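Local atomic coordinates of 5-oxoprolinase subunit C (Escherichia coli, PDB entry 5DUD), a protein that catalyses, as part of 5-oxoprolinase, the cleavage of 5-oxoproline to L-glutamate, coupled to the hydrolysis of ATP to ADP and phosphate. Residues A[36-41]-A[297-302]; A[180-183]-A[189-192]; A[108-113]-A[207-212]; A[63-68]-A[147-152]; A[17-22]-A[26-31]. One frame throughout, in Å; residues are numbered along the deposited sequence.

Contact 1 (A[36-41]-A[297-302]); sequences ALRIAN and RYFEQL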
# COMPACT_ATOMS: atom_id res chain seq x y z
N ALA A 36 -1.67 1.50 -17.94
CA ALA A 36 -0.75 2.30 -18.75
C ALA A 36 0.64 1.64 -18.83
O ALA A 36 1.17 1.50 -19.93
CB ALA A 36 -0.63 3.71 -18.20
N LEU A 37 1.22 1.24 -17.69
CA LEU A 37 2.53 0.56 -17.62
C LEU A 37 2.50 -0.80 -18.36
O LEU A 37 3.47 -1.16 -19.04
CB LEU A 37 2.91 0.35 -16.14
CG LEU A 37 4.22 -0.39 -15.86
CD1 LEU A 37 5.02 0.28 -14.77
CD2 LEU A 37 3.96 -1.84 -15.44
N ARG A 38 1.39 -1.57 -18.20
CA ARG A 38 1.25 -2.89 -18.84
C ARG A 38 1.26 -2.77 -20.36
O ARG A 38 1.99 -3.52 -21.00
CB ARG A 38 -0.02 -3.62 -18.37
CG ARG A 38 0.16 -4.22 -16.98
CD ARG A 38 -1.06 -4.93 -16.45
NE ARG A 38 -0.79 -5.54 -15.15
CZ ARG A 38 -1.69 -6.14 -14.37
NH1 ARG A 38 -2.96 -6.23 -14.76
NH2 ARG A 38 -1.33 -6.65 -13.20
N ILE A 39 0.52 -1.81 -20.94
CA ILE A 39 0.48 -1.59 -22.39
C ILE A 39 1.87 -1.19 -22.91
O ILE A 39 2.29 -1.70 -23.95
CB ILE A 39 -0.59 -0.52 -22.76
CG1 ILE A 39 -2.02 -1.06 -22.51
CG2 ILE A 39 -0.46 -0.07 -24.22
CD1 ILE A 39 -3.10 0.02 -22.35
N ALA A 40 2.57 -0.29 -22.19
CA ALA A 40 3.91 0.17 -22.56
C ALA A 40 4.89 -1.00 -22.62
O ALA A 40 5.60 -1.15 -23.62
CB ALA A 40 4.42 1.20 -21.56
N ASN A 41 4.92 -1.85 -21.57
CA ASN A 41 5.81 -3.01 -21.55
C ASN A 41 5.40 -4.03 -22.62
O ASN A 41 6.27 -4.67 -23.22
CB ASN A 41 5.85 -3.67 -20.15
CG ASN A 41 6.56 -2.85 -19.10
OD1 ASN A 41 7.67 -2.34 -19.32
ND2 ASN A 41 5.99 -2.76 -17.91
N ARG A 297 -9.11 -9.41 -19.68
CA ARG A 297 -9.35 -9.93 -21.03
C ARG A 297 -8.78 -8.99 -22.10
O ARG A 297 -8.39 -9.44 -23.17
CB ARG A 297 -10.86 -10.13 -21.25
CG ARG A 297 -11.48 -11.25 -20.42
CD ARG A 297 -13.00 -11.31 -20.56
NE ARG A 297 -13.56 -12.53 -19.97
CZ ARG A 297 -14.82 -12.95 -20.11
NH1 ARG A 297 -15.69 -12.23 -20.82
NH2 ARG A 297 -15.22 -14.07 -19.53
N TYR A 298 -8.77 -7.67 -21.81
CA TYR A 298 -8.24 -6.64 -22.71
C TYR A 298 -6.70 -6.77 -22.87
O TYR A 298 -6.21 -6.56 -23.97
CB TYR A 298 -8.64 -5.24 -22.19
CG TYR A 298 -7.94 -4.07 -22.86
CD1 TYR A 298 -8.35 -3.61 -24.10
CD2 TYR A 298 -6.93 -3.38 -22.20
CE1 TYR A 298 -7.74 -2.50 -24.70
CE2 TYR A 298 -6.31 -2.28 -22.79
CZ TYR A 298 -6.71 -1.85 -24.04
OH TYR A 298 -6.11 -0.76 -24.62
N PHE A 299 -5.95 -7.15 -21.81
CA PHE A 299 -4.49 -7.32 -21.92
C PHE A 299 -4.13 -8.59 -22.73
O PHE A 299 -3.05 -8.64 -23.32
CB PHE A 299 -3.82 -7.37 -20.53
CG PHE A 299 -4.06 -6.15 -19.68
CD1 PHE A 299 -3.63 -4.89 -20.09
CD2 PHE A 299 -4.69 -6.26 -18.45
CE1 PHE A 299 -3.87 -3.77 -19.31
CE2 PHE A 299 -4.95 -5.12 -17.68
CZ PHE A 299 -4.52 -3.89 -18.10
N GLU A 300 -5.02 -9.60 -22.77
CA GLU A 300 -4.86 -10.82 -23.56
C GLU A 300 -5.06 -10.50 -25.06
O GLU A 300 -4.44 -11.15 -25.90
CB GLU A 300 -5.81 -11.93 -23.08
CG GLU A 300 -5.43 -12.44 -21.70
CD GLU A 300 -6.20 -13.65 -21.22
OE1 GLU A 300 -7.44 -13.56 -21.08
OE2 GLU A 300 -5.55 -14.68 -20.92
N GLN A 301 -5.90 -9.49 -25.38
CA GLN A 301 -6.08 -9.01 -26.76
C GLN A 301 -4.79 -8.32 -27.23
O GLN A 301 -4.37 -8.51 -28.37
CB GLN A 301 -7.27 -8.06 -26.89
CG GLN A 301 -8.64 -8.75 -26.89
CD GLN A 301 -9.71 -7.94 -26.18
OE1 GLN A 301 -10.41 -8.45 -25.30
NE2 GLN A 301 -9.87 -6.67 -26.54
N LEU A 302 -4.15 -7.53 -26.33
CA LEU A 302 -2.87 -6.85 -26.61
C LEU A 302 -1.73 -7.87 -26.76
O LEU A 302 -0.80 -7.63 -27.53
CB LEU A 302 -2.51 -5.86 -25.50
CG LEU A 302 -3.03 -4.42 -25.62
CD1 LEU A 302 -3.91 -4.05 -24.44
CD2 LEU A 302 -1.87 -3.42 -25.73

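Contact 2 (A[180-183]-A[189-192]); sequences PEYH and SQDA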
# COMPACT_ATOMS: atom_id res chain seq x y z
N PRO A 180 -17.93 -2.09 4.13
CA PRO A 180 -18.64 -2.65 5.31
C PRO A 180 -19.38 -1.66 6.23
O PRO A 180 -20.44 -2.02 6.72
CB PRO A 180 -17.51 -3.34 6.10
CG PRO A 180 -16.44 -3.59 5.09
CD PRO A 180 -16.51 -2.44 4.16
N GLU A 181 -18.86 -0.43 6.47
CA GLU A 181 -19.51 0.55 7.36
C GLU A 181 -20.41 1.56 6.59
O GLU A 181 -20.56 2.69 7.04
CB GLU A 181 -18.45 1.34 8.17
CG GLU A 181 -17.66 0.50 9.16
CD GLU A 181 -16.51 -0.31 8.60
OE1 GLU A 181 -15.93 0.12 7.58
OE2 GLU A 181 -16.11 -1.31 9.23
N TYR A 182 -21.09 1.13 5.53
CA TYR A 182 -21.95 2.02 4.73
C TYR A 182 -23.25 2.31 5.47
O TYR A 182 -23.76 3.42 5.36
CB TYR A 182 -22.25 1.38 3.37
CG TYR A 182 -23.18 2.15 2.46
CD1 TYR A 182 -22.72 3.22 1.70
CD2 TYR A 182 -24.49 1.72 2.24
CE1 TYR A 182 -23.55 3.89 0.80
CE2 TYR A 182 -25.33 2.38 1.34
CZ TYR A 182 -24.86 3.47 0.63
OH TYR A 182 -25.66 4.13 -0.27
N HIS A 183 -23.76 1.33 6.24
CA HIS A 183 -25.01 1.47 6.98
C HIS A 183 -24.83 2.19 8.36
O HIS A 183 -25.77 2.21 9.15
CB HIS A 183 -25.69 0.10 7.13
CG HIS A 183 -26.00 -0.53 5.80
ND1 HIS A 183 -27.01 -0.02 4.99
CD2 HIS A 183 -25.41 -1.57 5.17
CE1 HIS A 183 -27.01 -0.78 3.90
NE2 HIS A 183 -26.07 -1.73 3.97
N SER A 189 -25.74 11.52 3.91
CA SER A 189 -24.33 11.24 3.66
C SER A 189 -24.18 10.12 2.61
O SER A 189 -23.30 10.22 1.75
CB SER A 189 -23.64 10.84 4.96
OG SER A 189 -23.63 11.92 5.88
N GLN A 190 -25.05 9.08 2.65
CA GLN A 190 -25.07 8.00 1.66
C GLN A 190 -25.42 8.58 0.29
O GLN A 190 -24.75 8.25 -0.69
CB GLN A 190 -26.06 6.89 2.05
CG GLN A 190 -25.59 6.05 3.23
CD GLN A 190 -26.60 4.99 3.64
OE1 GLN A 190 -27.67 4.85 3.05
NE2 GLN A 190 -26.26 4.21 4.66
N ASP A 191 -26.42 9.48 0.23
CA ASP A 191 -26.83 10.16 -1.02
C ASP A 191 -25.73 11.09 -1.53
O ASP A 191 -25.37 11.01 -2.70
CB ASP A 191 -28.14 10.96 -0.83
CG ASP A 191 -29.39 10.10 -0.80
OD1 ASP A 191 -29.31 8.95 -0.32
OD2 ASP A 191 -30.45 10.60 -1.23
N ALA A 192 -25.18 11.94 -0.64
CA ALA A 192 -24.11 12.87 -0.99
C ALA A 192 -22.89 12.14 -1.60
O ALA A 192 -22.27 12.67 -2.51
CB ALA A 192 -23.67 13.67 0.23

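Contact 3 (A[108-113]-A[207-212]); sequences GMRSYL and MGYRLQ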
# COMPACT_ATOMS: atom_id res chain seq x y z
N GLY A 108 -4.63 15.00 -17.87
CA GLY A 108 -3.98 13.89 -17.17
C GLY A 108 -2.96 14.34 -16.14
O GLY A 108 -2.78 15.54 -15.92
N MET A 109 -2.30 13.36 -15.51
CA MET A 109 -1.28 13.60 -14.48
C MET A 109 -0.04 12.73 -14.66
O MET A 109 1.05 13.28 -14.80
CB MET A 109 -1.86 13.32 -13.07
CG MET A 109 -2.71 14.43 -12.52
SD MET A 109 -1.76 15.81 -11.84
CE MET A 109 -1.01 15.03 -10.41
N ARG A 110 -0.19 11.39 -14.61
CA ARG A 110 0.95 10.47 -14.68
C ARG A 110 1.18 9.88 -16.09
O ARG A 110 0.24 9.47 -16.76
CB ARG A 110 0.78 9.35 -13.65
CG ARG A 110 1.05 9.84 -12.23
CD ARG A 110 0.27 9.11 -11.15
NE ARG A 110 0.38 9.79 -9.86
CZ ARG A 110 -0.44 10.73 -9.39
NH1 ARG A 110 -1.48 11.14 -10.11
NH2 ARG A 110 -0.23 11.27 -8.19
N SER A 111 2.47 9.81 -16.50
CA SER A 111 2.92 9.27 -17.79
C SER A 111 3.95 8.17 -17.54
O SER A 111 4.69 8.24 -16.56
CB SER A 111 3.53 10.39 -18.64
OG SER A 111 3.73 10.01 -19.99
N TYR A 112 4.00 7.15 -18.42
CA TYR A 112 4.93 6.03 -18.25
C TYR A 112 5.86 5.88 -19.45
O TYR A 112 5.46 6.17 -20.57
CB TYR A 112 4.15 4.72 -18.00
CG TYR A 112 3.29 4.81 -16.76
CD1 TYR A 112 2.07 5.49 -16.78
CD2 TYR A 112 3.74 4.32 -15.54
CE1 TYR A 112 1.33 5.67 -15.62
CE2 TYR A 112 2.99 4.48 -14.38
CZ TYR A 112 1.78 5.15 -14.42
OH TYR A 112 1.02 5.31 -13.29
N LEU A 113 7.11 5.45 -19.20
CA LEU A 113 8.13 5.26 -20.22
C LEU A 113 8.80 3.89 -20.06
O LEU A 113 9.49 3.66 -19.06
CB LEU A 113 9.18 6.40 -20.13
CG LEU A 113 10.41 6.28 -21.04
CD1 LEU A 113 10.01 6.13 -22.49
CD2 LEU A 113 11.31 7.48 -20.88
N MET A 207 0.36 7.54 -1.56
CA MET A 207 -0.21 6.76 -0.45
C MET A 207 -1.74 6.78 -0.48
O MET A 207 -2.35 5.73 -0.67
CB MET A 207 0.29 7.27 0.91
CG MET A 207 1.72 6.92 1.18
SD MET A 207 2.31 7.52 2.78
CE MET A 207 1.45 6.40 3.90
N GLY A 208 -2.35 7.95 -0.28
CA GLY A 208 -3.80 8.08 -0.25
C GLY A 208 -4.31 9.45 -0.67
O GLY A 208 -3.72 10.47 -0.32
N TYR A 209 -5.43 9.47 -1.41
CA TYR A 209 -6.06 10.69 -1.90
C TYR A 209 -7.06 11.26 -0.90
O TYR A 209 -8.04 10.59 -0.60
CB TYR A 209 -6.82 10.43 -3.22
CG TYR A 209 -6.03 10.34 -4.51
CD1 TYR A 209 -4.67 10.02 -4.50
CD2 TYR A 209 -6.65 10.46 -5.74
CE1 TYR A 209 -3.95 9.91 -5.69
CE2 TYR A 209 -5.94 10.36 -6.93
CZ TYR A 209 -4.59 10.08 -6.91
OH TYR A 209 -3.87 9.96 -8.08
N ARG A 210 -6.89 12.53 -0.48
CA ARG A 210 -7.85 13.21 0.42
C ARG A 210 -8.87 13.98 -0.43
O ARG A 210 -8.47 14.72 -1.32
CB ARG A 210 -7.11 14.15 1.39
CG ARG A 210 -5.90 13.47 2.05
CD ARG A 210 -5.72 13.77 3.53
NE ARG A 210 -4.78 12.83 4.14
CZ ARG A 210 -4.47 12.78 5.44
NH1 ARG A 210 -5.02 13.65 6.29
NH2 ARG A 210 -3.61 11.88 5.89
N LEU A 211 -10.18 13.75 -0.21
CA LEU A 211 -11.24 14.36 -1.01
C LEU A 211 -11.94 15.49 -0.27
O LEU A 211 -12.40 15.30 0.85
CB LEU A 211 -12.28 13.28 -1.39
CG LEU A 211 -11.76 11.99 -2.03
CD1 LEU A 211 -12.92 11.06 -2.38
CD2 LEU A 211 -10.93 12.28 -3.27
N GLN A 212 -12.05 16.67 -0.91
CA GLN A 212 -12.76 17.83 -0.37
C GLN A 212 -14.21 17.85 -0.84
O GLN A 212 -14.45 17.85 -2.05
CB GLN A 212 -12.09 19.14 -0.81
CG GLN A 212 -10.65 19.39 -0.36
CD GLN A 212 -10.46 19.62 1.13
OE1 GLN A 212 -11.06 18.96 1.97
NE2 GLN A 212 -9.61 20.57 1.53

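Contact 4 (A[63-68]-A[147-152]); sequences EFETDG and GDRLPI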
# COMPACT_ATOMS: atom_id res chain seq x y z
N GLU A 63 18.40 10.84 -22.24
CA GLU A 63 19.27 10.55 -23.37
C GLU A 63 19.56 9.05 -23.44
O GLU A 63 19.90 8.44 -22.42
CB GLU A 63 20.58 11.35 -23.26
CG GLU A 63 21.52 11.17 -24.44
CD GLU A 63 22.55 12.26 -24.60
OE1 GLU A 63 23.76 11.95 -24.52
OE2 GLU A 63 22.15 13.43 -24.81
N PHE A 64 19.43 8.46 -24.65
CA PHE A 64 19.61 7.02 -24.91
C PHE A 64 21.03 6.69 -25.41
O PHE A 64 21.51 7.34 -26.34
CB PHE A 64 18.60 6.56 -25.96
CG PHE A 64 17.14 6.78 -25.63
CD1 PHE A 64 16.54 6.07 -24.61
CD2 PHE A 64 16.35 7.61 -26.41
CE1 PHE A 64 15.18 6.24 -24.32
CE2 PHE A 64 15.00 7.78 -26.13
CZ PHE A 64 14.42 7.10 -25.08
N GLU A 65 21.67 5.69 -24.80
CA GLU A 65 23.03 5.26 -25.14
C GLU A 65 23.07 3.96 -25.96
O GLU A 65 24.00 3.78 -26.75
CB GLU A 65 23.83 5.07 -23.85
CG GLU A 65 23.83 6.29 -22.94
CD GLU A 65 24.61 6.14 -21.64
OE1 GLU A 65 25.09 5.02 -21.35
OE2 GLU A 65 24.71 7.15 -20.90
N THR A 66 22.07 3.09 -25.80
CA THR A 66 21.99 1.81 -26.51
C THR A 66 20.82 1.85 -27.48
O THR A 66 19.81 2.51 -27.22
CB THR A 66 21.83 0.66 -25.49
N ASP A 67 20.95 1.12 -28.60
CA ASP A 67 19.92 1.04 -29.63
C ASP A 67 18.87 -0.00 -29.26
O ASP A 67 19.19 -1.05 -28.69
CB ASP A 67 20.53 0.70 -31.01
CG ASP A 67 21.63 1.64 -31.47
OD1 ASP A 67 21.58 2.83 -31.11
OD2 ASP A 67 22.52 1.18 -32.21
N GLY A 68 17.62 0.29 -29.58
CA GLY A 68 16.52 -0.61 -29.26
C GLY A 68 15.18 -0.01 -29.62
O GLY A 68 15.07 0.68 -30.64
N GLY A 147 21.08 13.91 -13.62
CA GLY A 147 22.39 13.28 -13.74
C GLY A 147 22.47 11.78 -13.55
O GLY A 147 23.50 11.19 -13.87
N ASP A 148 21.41 11.12 -13.01
CA ASP A 148 21.43 9.66 -12.79
C ASP A 148 21.29 8.87 -14.09
O ASP A 148 20.79 9.40 -15.08
CB ASP A 148 20.28 9.23 -11.84
CG ASP A 148 20.36 9.77 -10.43
OD1 ASP A 148 21.49 10.08 -9.97
OD2 ASP A 148 19.31 9.83 -9.76
N ARG A 149 21.75 7.59 -14.08
CA ARG A 149 21.66 6.65 -15.20
C ARG A 149 21.04 5.34 -14.73
O ARG A 149 21.42 4.82 -13.68
CB ARG A 149 23.03 6.39 -15.86
CG ARG A 149 23.48 7.53 -16.77
CD ARG A 149 24.97 7.79 -16.73
NE ARG A 149 25.77 6.58 -16.98
CZ ARG A 149 26.53 6.34 -18.06
NH1 ARG A 149 26.63 7.23 -19.04
NH2 ARG A 149 27.20 5.20 -18.15
N LEU A 150 20.08 4.81 -15.49
CA LEU A 150 19.37 3.58 -15.16
C LEU A 150 19.80 2.51 -16.17
O LEU A 150 19.64 2.73 -17.37
CB LEU A 150 17.85 3.83 -15.16
CG LEU A 150 17.27 4.22 -13.80
CD1 LEU A 150 18.04 5.36 -13.15
CD2 LEU A 150 15.84 4.62 -13.94
N PRO A 151 20.38 1.37 -15.74
CA PRO A 151 20.85 0.37 -16.72
C PRO A 151 19.75 -0.51 -17.36
O PRO A 151 19.00 -1.19 -16.66
CB PRO A 151 21.81 -0.50 -15.91
CG PRO A 151 21.94 0.15 -14.55
CD PRO A 151 20.70 0.94 -14.37
N ILE A 152 19.71 -0.55 -18.69
CA ILE A 152 18.70 -1.31 -19.42
C ILE A 152 19.10 -2.79 -19.48
O ILE A 152 20.29 -3.10 -19.51
CB ILE A 152 18.51 -0.69 -20.83
CG1 ILE A 152 18.18 0.83 -20.75
CG2 ILE A 152 17.44 -1.43 -21.64
CD1 ILE A 152 17.20 1.24 -19.65

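Contact 5 (A[17-22]-A[26-31]); sequences GRHGFR and ISHCGA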
# COMPACT_ATOMS: atom_id res chain seq x y z
N GLY A 17 4.19 -4.90 -8.89
CA GLY A 17 3.95 -4.77 -7.46
C GLY A 17 4.69 -5.78 -6.61
O GLY A 17 4.97 -6.90 -7.04
N ARG A 18 5.02 -5.36 -5.38
CA ARG A 18 5.71 -6.18 -4.38
C ARG A 18 4.65 -6.98 -3.59
O ARG A 18 4.30 -6.61 -2.48
CB ARG A 18 6.56 -5.25 -3.49
CG ARG A 18 7.52 -5.98 -2.57
CD ARG A 18 8.55 -5.07 -1.92
NE ARG A 18 9.55 -4.59 -2.87
CZ ARG A 18 9.55 -3.42 -3.51
NH1 ARG A 18 8.57 -2.54 -3.31
NH2 ARG A 18 10.53 -3.12 -4.36
N HIS A 19 4.14 -8.06 -4.19
CA HIS A 19 3.07 -8.89 -3.61
C HIS A 19 3.61 -9.97 -2.65
O HIS A 19 4.80 -10.25 -2.62
CB HIS A 19 2.24 -9.55 -4.73
CG HIS A 19 1.68 -8.58 -5.73
ND1 HIS A 19 2.19 -8.48 -7.01
CD2 HIS A 19 0.69 -7.66 -5.59
CE1 HIS A 19 1.49 -7.54 -7.62
NE2 HIS A 19 0.56 -7.03 -6.81
N GLY A 20 2.69 -10.59 -1.90
CA GLY A 20 2.95 -11.62 -0.90
C GLY A 20 3.37 -11.13 0.47
O GLY A 20 3.52 -11.96 1.36
N PHE A 21 3.57 -9.81 0.68
CA PHE A 21 4.03 -9.31 1.97
C PHE A 21 3.11 -8.27 2.63
O PHE A 21 3.58 -7.50 3.45
CB PHE A 21 5.46 -8.74 1.86
CG PHE A 21 6.37 -9.51 0.92
CD1 PHE A 21 6.97 -10.69 1.32
CD2 PHE A 21 6.59 -9.07 -0.37
CE1 PHE A 21 7.80 -11.40 0.45
CE2 PHE A 21 7.43 -9.77 -1.23
CZ PHE A 21 8.02 -10.93 -0.82
N ARG A 22 1.80 -8.29 2.32
CA ARG A 22 0.84 -7.38 2.96
C ARG A 22 0.61 -7.76 4.42
O ARG A 22 0.25 -6.90 5.23
CB ARG A 22 -0.50 -7.37 2.23
CG ARG A 22 -0.54 -6.50 0.98
CD ARG A 22 -1.67 -5.48 1.07
NE ARG A 22 -1.94 -4.80 -0.20
CZ ARG A 22 -2.63 -5.31 -1.21
NH1 ARG A 22 -3.13 -6.55 -1.14
NH2 ARG A 22 -2.83 -4.60 -2.32
N ILE A 26 4.05 -4.45 4.45
CA ILE A 26 4.68 -3.91 3.24
C ILE A 26 3.61 -3.63 2.19
O ILE A 26 2.88 -4.54 1.80
CB ILE A 26 5.79 -4.88 2.71
CG1 ILE A 26 7.02 -4.84 3.64
CG2 ILE A 26 6.19 -4.54 1.25
CD1 ILE A 26 7.91 -6.13 3.69
N SER A 27 3.56 -2.39 1.70
CA SER A 27 2.62 -1.97 0.65
C SER A 27 3.09 -2.55 -0.69
O SER A 27 4.30 -2.63 -0.91
CB SER A 27 2.54 -0.45 0.59
OG SER A 27 2.44 0.12 1.88
N HIS A 28 2.16 -2.99 -1.56
CA HIS A 28 2.52 -3.61 -2.83
C HIS A 28 3.09 -2.59 -3.83
O HIS A 28 3.90 -2.98 -4.68
CB HIS A 28 1.32 -4.37 -3.45
CG HIS A 28 0.35 -3.52 -4.21
ND1 HIS A 28 0.18 -3.67 -5.57
CD2 HIS A 28 -0.46 -2.53 -3.77
CE1 HIS A 28 -0.75 -2.79 -5.92
NE2 HIS A 28 -1.15 -2.07 -4.87
N CYS A 29 2.69 -1.30 -3.73
CA CYS A 29 3.16 -0.21 -4.60
C CYS A 29 2.90 -0.54 -6.10
O CYS A 29 1.83 -1.06 -6.41
CB CYS A 29 4.63 0.11 -4.31
SG CYS A 29 5.00 0.40 -2.56
N GLY A 30 3.83 -0.23 -7.00
CA GLY A 30 3.63 -0.46 -8.42
C GLY A 30 2.98 0.75 -9.05
O GLY A 30 2.74 1.75 -8.36
N ALA A 31 2.72 0.70 -10.36
CA ALA A 31 2.13 1.84 -11.06
C ALA A 31 0.70 2.12 -10.60
O ALA A 31 -0.08 1.19 -10.39
CB ALA A 31 2.14 1.59 -12.57
O HOH W 1 3.35 -6.59 -0.04
O HOH W 2 6.82 -1.91 -1.13

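Contact 1 (A[36-41]-A[297-302])
Arg38 and Phe299 form the CH-pi part of this helix-to-helix contact. Arg38 CD sits over one face of the Phe299 ring, 4.0 Å from the ring centroid. The arginine chain is extended from CG to NE, which carries its charged end past the ring. The guanidinium does not stack on the ring, because the two planes are 85° apart. Its edge faces Phe299 instead, with Arg38 NH1 3.7 Å from Phe299 CE2.

The rest is apolar. Ile39 CG2 and CG1 both pack on Leu302, with Ile39 CG2 3.9 Å from Leu302 CD2. CG1 is anti to the carbonyl carbon (chi1 -69°), and its branch goes on to the edge of the Tyr298 ring, where Ile39 CD1 lies 4.0 Å from Tyr298 CE2. Leu302 CD1 lies over a face of that same ring. No hydrogen bond crosses between the segments.

The two helix axes run nearly parallel, at 17°, and are 10.8 Å apart at closest approach. The C-terminal helix 285-302 thus lies alongside helix 34-44. Val165 touches both Ile39 and Leu302. Other residues of helix 34-44 pack on strands 52-56, 68-74 and 110-115.

Contact 2 (A[180-183]-A[189-192])
Tyr182 and Gln190 tie the loop after strand 173-178 to the helix that follows it, 187-195. The link is local in sequence and lies at the protein surface. It combines a side-chain to backbone hydrogen bond with an amide-on-ring stack.

Gln190 NE2 donates to Tyr182 O at 2.7 Å, and the N-H...O angle is 138°. The bond is therefore bent. The donor reaches the oxygen from above the carbonyl plane and not on a lone pair.

The same glutamine covers one face of the Tyr182 ring. Its amide plane is only 9° from the ring plane, and Gln190 CD is 3.7 Å from Tyr182 CE2, offset toward the rim. Gln190 CG adds a CH-pi contact, 4.0 Å from the ring centroid. Farther back, Gln190 CB lies 3.6 Å from Tyr182 OH. The glutamine chain is extended beyond CG (chi2 178°), so it runs along the ring from the hydroxyl end and delivers NE2 to the backbone carbonyl of the same residue. Stack and bond together should limit rotation of the amide.

His183 takes a smaller part, with His183 CA 3.8 Å from Gln190 NE2.

Tyr182 OH is hydrogen-bonded to Trp194 NE1, farther along helix 187-195. The Tyr182 side chain also touches Ile258 of strand 257-261. Arg257, at the start of that strand, forms a salt bridge with Glu181. The loop thus lies between helix 187-195 and strand 257-261.

Contact 3 (A[108-113]-A[207-212])
Arg110 reaches from strand 110-115 toward Tyr209 of strand 208-212, and the two side chains come from opposite directions. Arg110 CB leaves its strand toward the other segment and lies 4.1 Å from Tyr112 OH, two residues on. From CG through CD to NE the chain is extended, which carries the head away from its own strand. The turn at chi4 (91°) then sets the guanidinium across the line of the chain, so that one face meets Tyr209 OH. The side chain also touches Leu32 and Thr56.

At the tip, Arg110 NH1 lies 3.7 Å from Met109 CB. It is hydrogen-bonded to Ala270 O. Tyr209 OH lies over the guanidinium face, 3.4 Å from Arg110 NH1 and 3.8 Å from Arg110 CZ. This is not a hydrogen bond, because the angle is poor. Arg110 NH2 is farther off, at 3.9 Å from Tyr209 OH. The ring and guanidinium planes are 37° apart, so the two groups do not stack.

Tyr209 OH is hydrogen-bonded to Leu269 O. Both polar ends thus use carbonyls near the C-terminal end of helix 266-271. That end is likely to suit the positive guanidinium.

The contact is buried. It spans the junction between a five-stranded antiparallel sheet and a separate mixed sheet. This is consistent with the two subdomains, A and B, of the carboxyltransferase domain family, which belongs to the cyclophilin-like clan.

Contact 4 (A[63-68]-A[147-152])
Glu65 and Arg149 carry this contact, which is one salt bridge at the surface. Glu65 OE2 lies 2.7 Å from Arg149 NH1. The other oxygen does not pair with a second nitrogen in the same way. Glu65 OE1 lies over one face of the guanidinium, 3.8 Å from Arg149 CZ. The carboxylate and guanidinium planes are 57° apart, so this is not the flat, two-pronged pairing of the two groups.

The two side chains cross at about a right angle. Glu65 is extended beyond CG (chi2 180°) and stretches across to its partner. Arg149 is bent at chi2 and at chi3 (53°), which turns its head back toward the glutamate. With an alanine here in place of Glu65, Arg149 NH1 would probably be left without this charge partner and the guanidinium set freer to turn.

Glu65 follows directly on strand 60-64, and Arg149 opens strand 149-150. Strand 2-4 runs between these two in a six-stranded antiparallel sheet, with 149-150 outermost within the chain. Both side chains touch Lys3 of that middle strand. The salt bridge therefore joins elements on either side of strand 2-4.

Contact 5 (A[17-22]-A[26-31])
Arg18 and His28 meet where the loop between strand 12-14 and helix 34-44 doubles back on itself, with Arg18 at the centre of an inverse gamma turn. Arg18 N donates to His28 O at 2.7 Å. Farther along, Ile26 N donates to Phe21 O at 3.2 Å.

Two waters join the arms. One donates to Arg18 O and Ile26 O. The other accepts from Arg18 NH1 and donates to Ser27 O at 2.6 Å. Val124 O and Ser129 O also bind the Arg18 guanidinium.

His28 CG lies between the backbone N and the carbonyl carbon (chi1 82°), which sets the ring beside two side chains. His28 ND1 is 3.6 Å from His19 NE2, and the rings are 28° from parallel but slid apart. His28 CD2 is 3.5 Å from Arg22 NH2. An alanine here takes away the ring beside His19 and Arg22, and both side chains would probably be freer to turn.

Gly20 N and Arg22 N are each hydrogen-bonded to an acidic side chain of another protein chain. Asn247, just after strand 243-245, binds Cys29 O, and Ala31 leads on toward helix 34-44.

How the contacts relate
Contact 3 is the buried one, contacts 1 and 5 are partly buried, and contacts 2 and 4 lie at the surface. Contacts 2 and 4 sit on opposite sides of the chain's centre, about 50 Å apart between centres. Contacts 1, 3 and 5 touch each other: Tyr112 of contact 3 packs on Ala36 and Leu37 of contact 1 and on Ala31 of contact 5. The chemistry differs with place. Contact 1 is mainly apolar, contact 4 is ionic, and contact 5 relies on backbone bonds and water. Contacts 2 and 5 are local in sequence, while contact 3 brings together polar tips from two different sheets, each bonded to a carbonyl of helix 266-271.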